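PDB 4P5P: ThiJ/PfpI family protein from Francisella tularensis subsp. novicida, which is a virulence factor linked to rapid encystment, of the Hsp31-like branch of the DJ-1/PfpI family, and may have glyoxalase III activity. Local coordinates for residues Ser116-Ile121 with Gln147-Asp152; Ala137-Lys142 with Asp178-Ala183; Ser195-Lys198 with Ile203-Ala206. All blocks are in the same frame, centred on the assembly; numbering follows the deposited sequence.

How the contacts relate
Contacts 1 and 2 lie together on one side of the central sheet, their centres about 10 Å apart, and their segments alternate along the chain: 116-121, 137-142, 147-152, 178-183. The loop 137-142, downstream of strand 127-130 and of Cys132, which is modified to the sulfinic acid, packs on helix 112-123 through Val141 and on helix 176-182 through Ile139. Val141 O accepts a probable hydrogen bond from Ile149 N, joining the two contacts directly. Contact 3 comes last, a hairpin at one edge of the seven-stranded sheet, with its centre about 15 Å from that of contact 2. Leu138 packs on Ile203 and Thr205 there, so the loop of contact 2 sits directly on the hairpin strand.

Contact 1: residues Ser116-Ile121 with Gln147-Asp152; sequences SKVLDI and QNIIRD
Ile149 overlaps two consecutive residues of helix 112-123 by using both branches of its side chain. The longer branch reaches Val118, where its CD1 lies 3.9 Å from Val118 CG1. The shorter branch turns to Leu119, with Ile149 CG2 4.1 Å from Leu119 CD2. Both pairs meet at a slant, methyl against methyl, so this is light van der Waals packing over a small patch, about 103 Å² counting both segments. A chi1 of 66° turns the two branches of the CB fork so that CG1 stands between the backbone N and the carbonyl carbon while CG2 lies beside the N, and they spread over neighbouring positions of the helix. Val118 points its CB at the loop, whereas Leu119 leaves the helix more obliquely and reaches Ile149 with one terminal methyl.

Ile149 is carried by a type I turn running from Asn148 to Arg151. Asn148 O is gripped twice, from opposite faces of its carbonyl plane: Arg151 N closes the turn at 3.2 Å, and the side-chain Arg151 NH1 bonds to it at 3.0 Å. That second bond is fairly straight at the hydrogen (160°), with the oxygen at the edge of the guanidinium and nearly in its plane, although the donor stands well above the carbonyl plane. Gln147 CB covers one face of the same guanidinium, 3.4 Å above its plane, so the bond and the CB over that face together limit the arginine's rotation.

Beyond the turn, Ile149 also packs on Val141, earlier in the same loop, and shares a backbone hydrogen bond with it. Val118 continues inward from helix 112-123 onto Phe98 of strand 95-98 and Ile128 of strand 127-130, so the turn meets the helix next to where it packs on these parallel strands of the mixed sheet.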
loop_
_atom_site.group_PDB
_atom_site.type_symbol
_atom_site.label_atom_id
_atom_site.label_comp_id
_atom_site.label_asym_id
_atom_site.label_seq_id
_atom_site.Cartn_x
_atom_site.Cartn_y
_atom_site.Cartn_z
ATOM N N SER A 116 3.593 -6.619 -12.992
ATOM C CA SER A 116 2.904 -7.734 -13.639
ATOM C C SER A 116 1.696 -8.210 -12.823
ATOM O O SER A 116 0.654 -8.544 -13.394
ATOM C CB SER A 116 3.862 -8.907 -13.902
ATOM O OG SER A 116 4.434 -9.424 -12.727
ATOM N N LYS A 117 1.790 -8.189 -11.497
ATOM C CA LYS A 117 0.687 -8.718 -10.704
ATOM C C LYS A 117 -0.478 -7.741 -10.640
ATOM O O LYS A 117 -1.639 -8.167 -10.631
ATOM C CB LYS A 117 1.175 -9.098 -9.300
ATOM C CG LYS A 117 2.090 -10.329 -9.366
ATOM C CD LYS A 117 2.741 -10.699 -8.040
ATOM C CE LYS A 117 3.384 -12.097 -8.091
ATOM N NZ LYS A 117 4.339 -12.288 -9.224
ATOM N N VAL A 118 -0.182 -6.447 -10.606
ATOM C CA VAL A 118 -1.263 -5.447 -10.668
ATOM C C VAL A 118 -1.977 -5.575 -12.015
ATOM O O VAL A 118 -3.207 -5.551 -12.053
ATOM C CB VAL A 118 -0.739 -4.011 -10.455
ATOM C CG1 VAL A 118 -1.836 -2.973 -10.744
ATOM C CG2 VAL A 118 -0.253 -3.831 -9.020
ATOM N N LEU A 119 -1.220 -5.742 -13.110
ATOM C CA LEU A 119 -1.839 -5.975 -14.423
ATOM C C LEU A 119 -2.763 -7.179 -14.423
ATOM O O LEU A 119 -3.834 -7.146 -15.022
ATOM C CB LEU A 119 -0.779 -6.186 -15.513
ATOM C CG LEU A 119 -0.084 -4.942 -16.011
ATOM C CD1 LEU A 119 1.048 -5.366 -16.922
ATOM C CD2 LEU A 119 -1.063 -4.015 -16.753
ATOM N N ASP A 120 -2.349 -8.253 -13.767
ATOM C CA ASP A 120 -3.165 -9.451 -13.750
ATOM C C ASP A 120 -4.498 -9.195 -13.036
ATOM O O ASP A 120 -5.562 -9.553 -13.537
ATOM C CB ASP A 120 -2.402 -10.601 -13.087
ATOM C CG ASP A 120 -3.117 -11.926 -13.223
ATOM O OD1 ASP A 120 -4.097 -12.137 -12.477
ATOM O OD2 ASP A 120 -2.696 -12.750 -14.073
ATOM N N ILE A 121 -4.438 -8.562 -11.872
ATOM C CA ILE A 121 -5.651 -8.232 -11.132
ATOM C C ILE A 121 -6.540 -7.253 -11.920
ATOM O O ILE A 121 -7.765 -7.425 -12.016
ATOM C CB ILE A 121 -5.297 -7.633 -9.760
ATOM C CG1 ILE A 121 -4.521 -8.645 -8.905
ATOM C CG2 ILE A 121 -6.561 -7.181 -9.037
ATOM C CD1 ILE A 121 -5.297 -9.898 -8.545
ATOM N N GLN A 147 1.370 2.272 -21.874
ATOM C CA GLN A 147 0.611 3.372 -21.287
ATOM C C GLN A 147 0.276 3.077 -19.825
ATOM O O GLN A 147 -0.103 1.970 -19.467
ATOM C CB GLN A 147 -0.669 3.640 -22.089
ATOM C CG GLN A 147 -0.399 4.101 -23.530
ATOM C CD GLN A 147 0.067 5.557 -23.624
ATOM O OE1 GLN A 147 -0.196 6.378 -22.739
ATOM N NE2 GLN A 147 0.748 5.880 -24.715
ATOM N N ASN A 148 0.410 4.079 -18.971
ATOM C CA ASN A 148 0.119 3.906 -17.549
ATOM C C ASN A 148 -1.353 3.601 -17.292
ATOM O O ASN A 148 -2.225 4.309 -17.770
ATOM C CB ASN A 148 0.513 5.159 -16.776
ATOM C CG ASN A 148 1.982 5.498 -16.915
ATOM O OD1 ASN A 148 2.429 5.991 -17.955
ATOM N ND2 ASN A 148 2.742 5.252 -15.855
ATOM N N ILE A 149 -1.637 2.565 -16.518
ATOM C CA ILE A 149 -3.036 2.210 -16.312
ATOM C C ILE A 149 -3.776 3.220 -15.433
ATOM O O ILE A 149 -5.012 3.243 -15.458
ATOM C CB ILE A 149 -3.220 0.785 -15.708
ATOM C CG1 ILE A 149 -2.672 0.685 -14.269
ATOM C CG2 ILE A 149 -2.606 -0.247 -16.640
ATOM C CD1 ILE A 149 -3.092 -0.586 -13.526
ATOM N N ILE A 150 -3.054 4.045 -14.672
ATOM C CA ILE A 150 -3.727 5.054 -13.860
ATOM C C ILE A 150 -3.934 6.370 -14.603
ATOM O O ILE A 150 -4.507 7.298 -14.027
ATOM C CB ILE A 150 -2.983 5.364 -12.528
ATOM C CG1 ILE A 150 -1.633 6.047 -12.773
ATOM C CG2 ILE A 150 -2.824 4.092 -11.704
ATOM C CD1 ILE A 150 -0.939 6.463 -11.492
ATOM N N ARG A 151 -3.502 6.473 -15.859
ATOM C CA ARG A 151 -3.767 7.709 -16.611
ATOM C C ARG A 151 -5.274 7.950 -16.696
ATOM O O ARG A 151 -6.052 7.030 -16.906
ATOM C CB ARG A 151 -3.143 7.673 -18.012
ATOM C CG ARG A 151 -3.833 6.784 -19.025
ATOM C CD ARG A 151 -2.871 6.516 -20.187
ATOM N NE ARG A 151 -3.479 5.850 -21.335
ATOM C CZ ARG A 151 -3.856 4.577 -21.365
ATOM N NH1 ARG A 151 -3.712 3.808 -20.290
ATOM N NH2 ARG A 151 -4.372 4.070 -22.481
ATOM N N ASP A 152 -5.654 9.206 -16.486
ATOM C CA ASP A 152 -7.043 9.666 -16.549
ATOM C C ASP A 152 -7.904 9.149 -15.392
ATOM O O ASP A 152 -9.119 9.358 -15.386
ATOM C CB ASP A 152 -7.686 9.275 -17.894
ATOM C CG ASP A 152 -6.903 9.802 -19.084
ATOM O OD1 ASP A 152 -6.363 10.919 -18.971
ATOM O OD2 ASP A 152 -6.829 9.108 -20.126
#

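Contact 2: residues Ala137-Lys142 with Asp178-Ala183; sequences ALINVK and DSLVEA
This is loop-to-helix packing, almost wholly apolar, in which the loop following strand 127-130 lays one isoleucine against the segment 178-183 on helix 176-182. About 181 Å² is buried over the two segments, and Ile139 alone supplies nearly all of the loop's share. Its backbone comes close too, the CA of Ile139 being 5.8 Å from the CA of Leu180.

Each part of the isoleucine has its own neighbour. The end of the longer branch, Ile139 CD1, rests 3.8 Å from Ser179 CB, and CG2 lies over the backbone of the same serine, 3.9 Å from Ser179 O. With CG1 turned beside the backbone N (chi1 -62°), that branch also meets Leu180: Ile139 CG1 and Leu180 CD2 are 3.9 Å apart, the two side chains crossing at about a right angle. Ala183, one turn further on, brings its methyl up to the loop backbone, CB 3.7 Å from Ile139 O.

A type I turn from Leu138 to Val141 presents Ile139 at its second position, though the Val141 N to Leu138 O bond is weak at 3.5 Å. Phe174, just ahead of helix 176-182, touches both Ile139 and Ser179. Elsewhere on the turn, Val141 packs on helix 112-123, while Leu138 touches strands 127-130 and 203-206.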
loop_
_atom_site.group_PDB
_atom_site.type_symbol
_atom_site.label_atom_id
_atom_site.label_comp_id
_atom_site.label_asym_id
_atom_site.label_seq_id
_atom_site.Cartn_x
_atom_site.Cartn_y
_atom_site.Cartn_z
ATOM N N ALA A 137 3.359 2.202 -5.630
ATOM C CA ALA A 137 3.249 0.938 -6.368
ATOM C C ALA A 137 2.587 1.089 -7.727
ATOM O O ALA A 137 2.826 0.281 -8.619
ATOM C CB ALA A 137 2.468 -0.090 -5.569
ATOM N N LEU A 138 1.737 2.101 -7.888
ATOM C CA LEU A 138 0.893 2.200 -9.087
ATOM C C LEU A 138 1.414 3.140 -10.157
ATOM O O LEU A 138 0.926 3.129 -11.285
ATOM C CB LEU A 138 -0.519 2.635 -8.695
ATOM C CG LEU A 138 -1.203 1.830 -7.592
ATOM C CD1 LEU A 138 -2.617 2.352 -7.382
ATOM C CD2 LEU A 138 -1.223 0.337 -7.922
ATOM N N ILE A 139 2.395 3.961 -9.807
ATOM C CA ILE A 139 2.876 5.010 -10.718
ATOM C C ILE A 139 3.274 4.482 -12.107
ATOM O O ILE A 139 2.907 5.069 -13.122
ATOM C CB ILE A 139 4.078 5.736 -10.116
ATOM C CG1 ILE A 139 3.702 6.436 -8.801
ATOM C CG2 ILE A 139 4.622 6.782 -11.073
ATOM C CD1 ILE A 139 4.923 6.794 -7.987
ATOM N N ASN A 140 4.042 3.392 -12.143
ATOM C CA ASN A 140 4.681 2.906 -13.369
ATOM C C ASN A 140 4.079 1.619 -13.923
ATOM O O ASN A 140 4.684 0.973 -14.790
ATOM C CB ASN A 140 6.177 2.666 -13.127
ATOM C CG ASN A 140 6.918 3.917 -12.729
ATOM O OD1 ASN A 140 6.786 4.971 -13.357
ATOM N ND2 ASN A 140 7.706 3.809 -11.678
ATOM N N VAL A 141 2.889 1.242 -13.463
ATOM C CA VAL A 141 2.227 0.061 -13.998
ATOM C C VAL A 141 1.692 0.375 -15.390
ATOM O O VAL A 141 0.810 1.220 -15.533
ATOM C CB VAL A 141 1.073 -0.416 -13.090
ATOM C CG1 VAL A 141 0.403 -1.642 -13.685
ATOM C CG2 VAL A 141 1.590 -0.712 -11.694
ATOM N N LYS A 142 2.228 -0.299 -16.407
ATOM C CA LYS A 142 1.875 -0.028 -17.799
ATOM C C LYS A 142 1.245 -1.217 -18.494
ATOM O O LYS A 142 1.621 -2.348 -18.235
ATOM C CB LYS A 142 3.109 0.400 -18.589
ATOM C CG LYS A 142 3.640 1.754 -18.198
ATOM C CD LYS A 142 5.024 1.953 -18.761
ATOM C CE LYS A 142 5.616 3.258 -18.284
ATOM N NZ LYS A 142 4.957 4.416 -18.888
ATOM N N ASP A 178 3.610 14.489 -7.241
ATOM C CA ASP A 178 4.077 14.964 -8.540
ATOM C C ASP A 178 4.183 13.790 -9.530
ATOM O O ASP A 178 3.853 13.923 -10.711
ATOM C CB ASP A 178 5.426 15.679 -8.417
ATOM C CG ASP A 178 5.343 16.988 -7.620
ATOM O OD1 ASP A 178 4.236 17.432 -7.263
ATOM O OD2 ASP A 178 6.403 17.590 -7.358
ATOM N N SER A 179 4.627 12.635 -9.045
ATOM C CA SER A 179 4.789 11.466 -9.921
ATOM C C SER A 179 3.468 10.920 -10.433
ATOM O O SER A 179 3.378 10.456 -11.562
ATOM C CB SER A 179 5.543 10.353 -9.201
ATOM O OG SER A 179 6.933 10.579 -9.239
ATOM N N LEU A 180 2.438 10.957 -9.595
ATOM C CA LEU A 180 1.113 10.512 -10.010
ATOM C C LEU A 180 0.565 11.451 -11.094
ATOM O O LEU A 180 -0.039 11.002 -12.067
ATOM C CB LEU A 180 0.176 10.454 -8.804
ATOM C CG LEU A 180 0.540 9.353 -7.798
ATOM C CD1 LEU A 180 -0.147 9.550 -6.458
ATOM C CD2 LEU A 180 0.193 7.982 -8.365
ATOM N N VAL A 181 0.800 12.751 -10.930
ATOM C CA VAL A 181 0.396 13.718 -11.943
ATOM C C VAL A 181 1.172 13.473 -13.239
ATOM O O VAL A 181 0.580 13.434 -14.323
ATOM C CB VAL A 181 0.600 15.173 -11.448
ATOM C CG1 VAL A 181 0.418 16.188 -12.584
ATOM C CG2 VAL A 181 -0.380 15.490 -10.307
ATOM N N GLU A 182 2.484 13.289 -13.143
ATOM C CA GLU A 182 3.275 13.002 -14.344
ATOM C C GLU A 182 2.810 11.734 -15.069
ATOM O O GLU A 182 2.906 11.647 -16.300
ATOM C CB GLU A 182 4.771 12.863 -14.028
ATOM C CG GLU A 182 5.574 12.536 -15.305
ATOM C CD GLU A 182 7.079 12.608 -15.149
ATOM O OE1 GLU A 182 7.773 12.361 -16.164
ATOM O OE2 GLU A 182 7.565 12.891 -14.033
ATOM N N ALA A 183 2.326 10.754 -14.309
ATOM C CA ALA A 183 1.843 9.500 -14.880
ATOM C C ALA A 183 0.510 9.658 -15.619
ATOM O O ALA A 183 0.055 8.736 -16.297
ATOM C CB ALA A 183 1.714 8.455 -13.801
#

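Contact 3: residues Ser195-Lys198 with Ile203-Ala206; sequences SYVK and IITA
Ser195 leads in without touching the second strand, its side chain packing on helix 212-222 at Asp214. At Tyr196 the backbone makes the contact: Tyr196 O receives the CA-H of Ala206, with CA and O 3.3 Å apart, while the phenol hydroxyl bonds to Ser188 OG. Val197 then forms an antiparallel non-hydrogen-bonded pair with Ala206. Its CG1, anti to the backbone N (chi1 179°), lies 3.8 Å from Ile204 CG2, and its CG2 sits 4.1 Å from Ala206 CB, so Val197, Ile204 and Ala206 make an apolar patch. The hairpin forms one edge of the mixed sheet in this flavodoxin-like fold: 197-200 is the outermost strand, and 203-206 runs parallel to strand 127-130 on its other flank. Lys198 and Thr205 form the hydrogen-bonded pair, Lys198 N to Thr205 O at 2.8 Å and Thr205 N to Lys198 O at 2.9 Å, with angles at the hydrogen of 163° and 154°. On this face Lys198 CB lies 3.7 Å from Thr205 OG1, itself bonded to Thr156 N. Beyond CB the lysine chain kinks twice, about its CB-CG and CG-CD bonds, and its NZ forms a salt bridge with Glu154.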
loop_
_atom_site.group_PDB
_atom_site.type_symbol
_atom_site.label_atom_id
_atom_site.label_comp_id
_atom_site.label_asym_id
_atom_site.label_seq_id
_atom_site.Cartn_x
_atom_site.Cartn_y
_atom_site.Cartn_z
ATOM N N SER A 195 -9.169 11.895 6.549
ATOM C CA SER A 195 -9.459 10.677 5.805
ATOM C C SER A 195 -9.932 11.032 4.401
ATOM O O SER A 195 -10.836 11.862 4.220
ATOM C CB SER A 195 -10.512 9.844 6.526
ATOM O OG SER A 195 -10.784 8.638 5.826
ATOM N N TYR A 196 -9.313 10.400 3.408
ATOM C CA TYR A 196 -9.614 10.681 2.007
ATOM C C TYR A 196 -9.330 9.461 1.154
ATOM O O TYR A 196 -8.201 8.975 1.115
ATOM C CB TYR A 196 -8.801 11.867 1.514
ATOM C CG TYR A 196 -9.256 12.419 0.179
ATOM C CD1 TYR A 196 -10.524 12.959 0.027
ATOM C CD2 TYR A 196 -8.412 12.434 -0.921
ATOM C CE1 TYR A 196 -10.938 13.488 -1.182
ATOM C CE2 TYR A 196 -8.821 12.967 -2.138
ATOM C CZ TYR A 196 -10.088 13.490 -2.263
ATOM O OH TYR A 196 -10.502 14.015 -3.477
ATOM N N VAL A 197 -10.373 8.974 0.495
ATOM C CA VAL A 197 -10.310 7.770 -0.315
ATOM C C VAL A 197 -10.917 8.020 -1.690
ATOM O O VAL A 197 -12.014 8.558 -1.810
ATOM C CB VAL A 197 -11.046 6.601 0.369
ATOM C CG1 VAL A 197 -11.002 5.339 -0.489
ATOM C CG2 VAL A 197 -10.444 6.340 1.741
ATOM N N LYS A 198 -10.187 7.605 -2.723
ATOM C CA LYS A 198 -10.648 7.675 -4.096
ATOM C C LYS A 198 -10.841 6.283 -4.676
ATOM O O LYS A 198 -10.093 5.367 -4.342
ATOM C CB LYS A 198 -9.646 8.455 -4.949
ATOM C CG LYS A 198 -9.485 9.922 -4.523
ATOM C CD LYS A 198 -10.780 10.737 -4.638
ATOM C CE LYS A 198 -11.339 10.738 -6.034
ATOM N NZ LYS A 198 -12.495 11.663 -6.197
ATOM N N ILE A 203 -9.678 0.749 -8.795
ATOM C CA ILE A 203 -8.413 1.198 -8.242
ATOM C C ILE A 203 -8.755 2.135 -7.090
ATOM O O ILE A 203 -9.307 3.213 -7.306
ATOM C CB ILE A 203 -7.544 1.921 -9.280
ATOM C CG1 ILE A 203 -7.194 0.961 -10.419
ATOM C CG2 ILE A 203 -6.277 2.473 -8.614
ATOM C CD1 ILE A 203 -6.540 1.630 -11.622
ATOM N N ILE A 204 -8.430 1.710 -5.878
ATOM C CA ILE A 204 -8.813 2.406 -4.669
ATOM C C ILE A 204 -7.559 2.945 -4.009
ATOM O O ILE A 204 -6.667 2.178 -3.656
ATOM C CB ILE A 204 -9.572 1.477 -3.705
ATOM C CG1 ILE A 204 -10.840 0.964 -4.398
ATOM C CG2 ILE A 204 -9.917 2.216 -2.418
ATOM C CD1 ILE A 204 -11.527 -0.165 -3.667
ATOM N N THR A 205 -7.480 4.255 -3.860
ATOM C CA THR A 205 -6.327 4.873 -3.228
ATOM C C THR A 205 -6.757 5.705 -2.019
ATOM O O THR A 205 -7.898 6.165 -1.928
ATOM C CB THR A 205 -5.525 5.750 -4.226
ATOM O OG1 THR A 205 -6.391 6.689 -4.871
ATOM C CG2 THR A 205 -4.865 4.899 -5.315
ATOM N N ALA A 206 -5.847 5.850 -1.072
ATOM C CA ALA A 206 -6.132 6.519 0.193
ATOM C C ALA A 206 -4.932 7.376 0.563
ATOM O O ALA A 206 -3.797 7.064 0.215
ATOM C CB ALA A 206 -6.447 5.507 1.282
#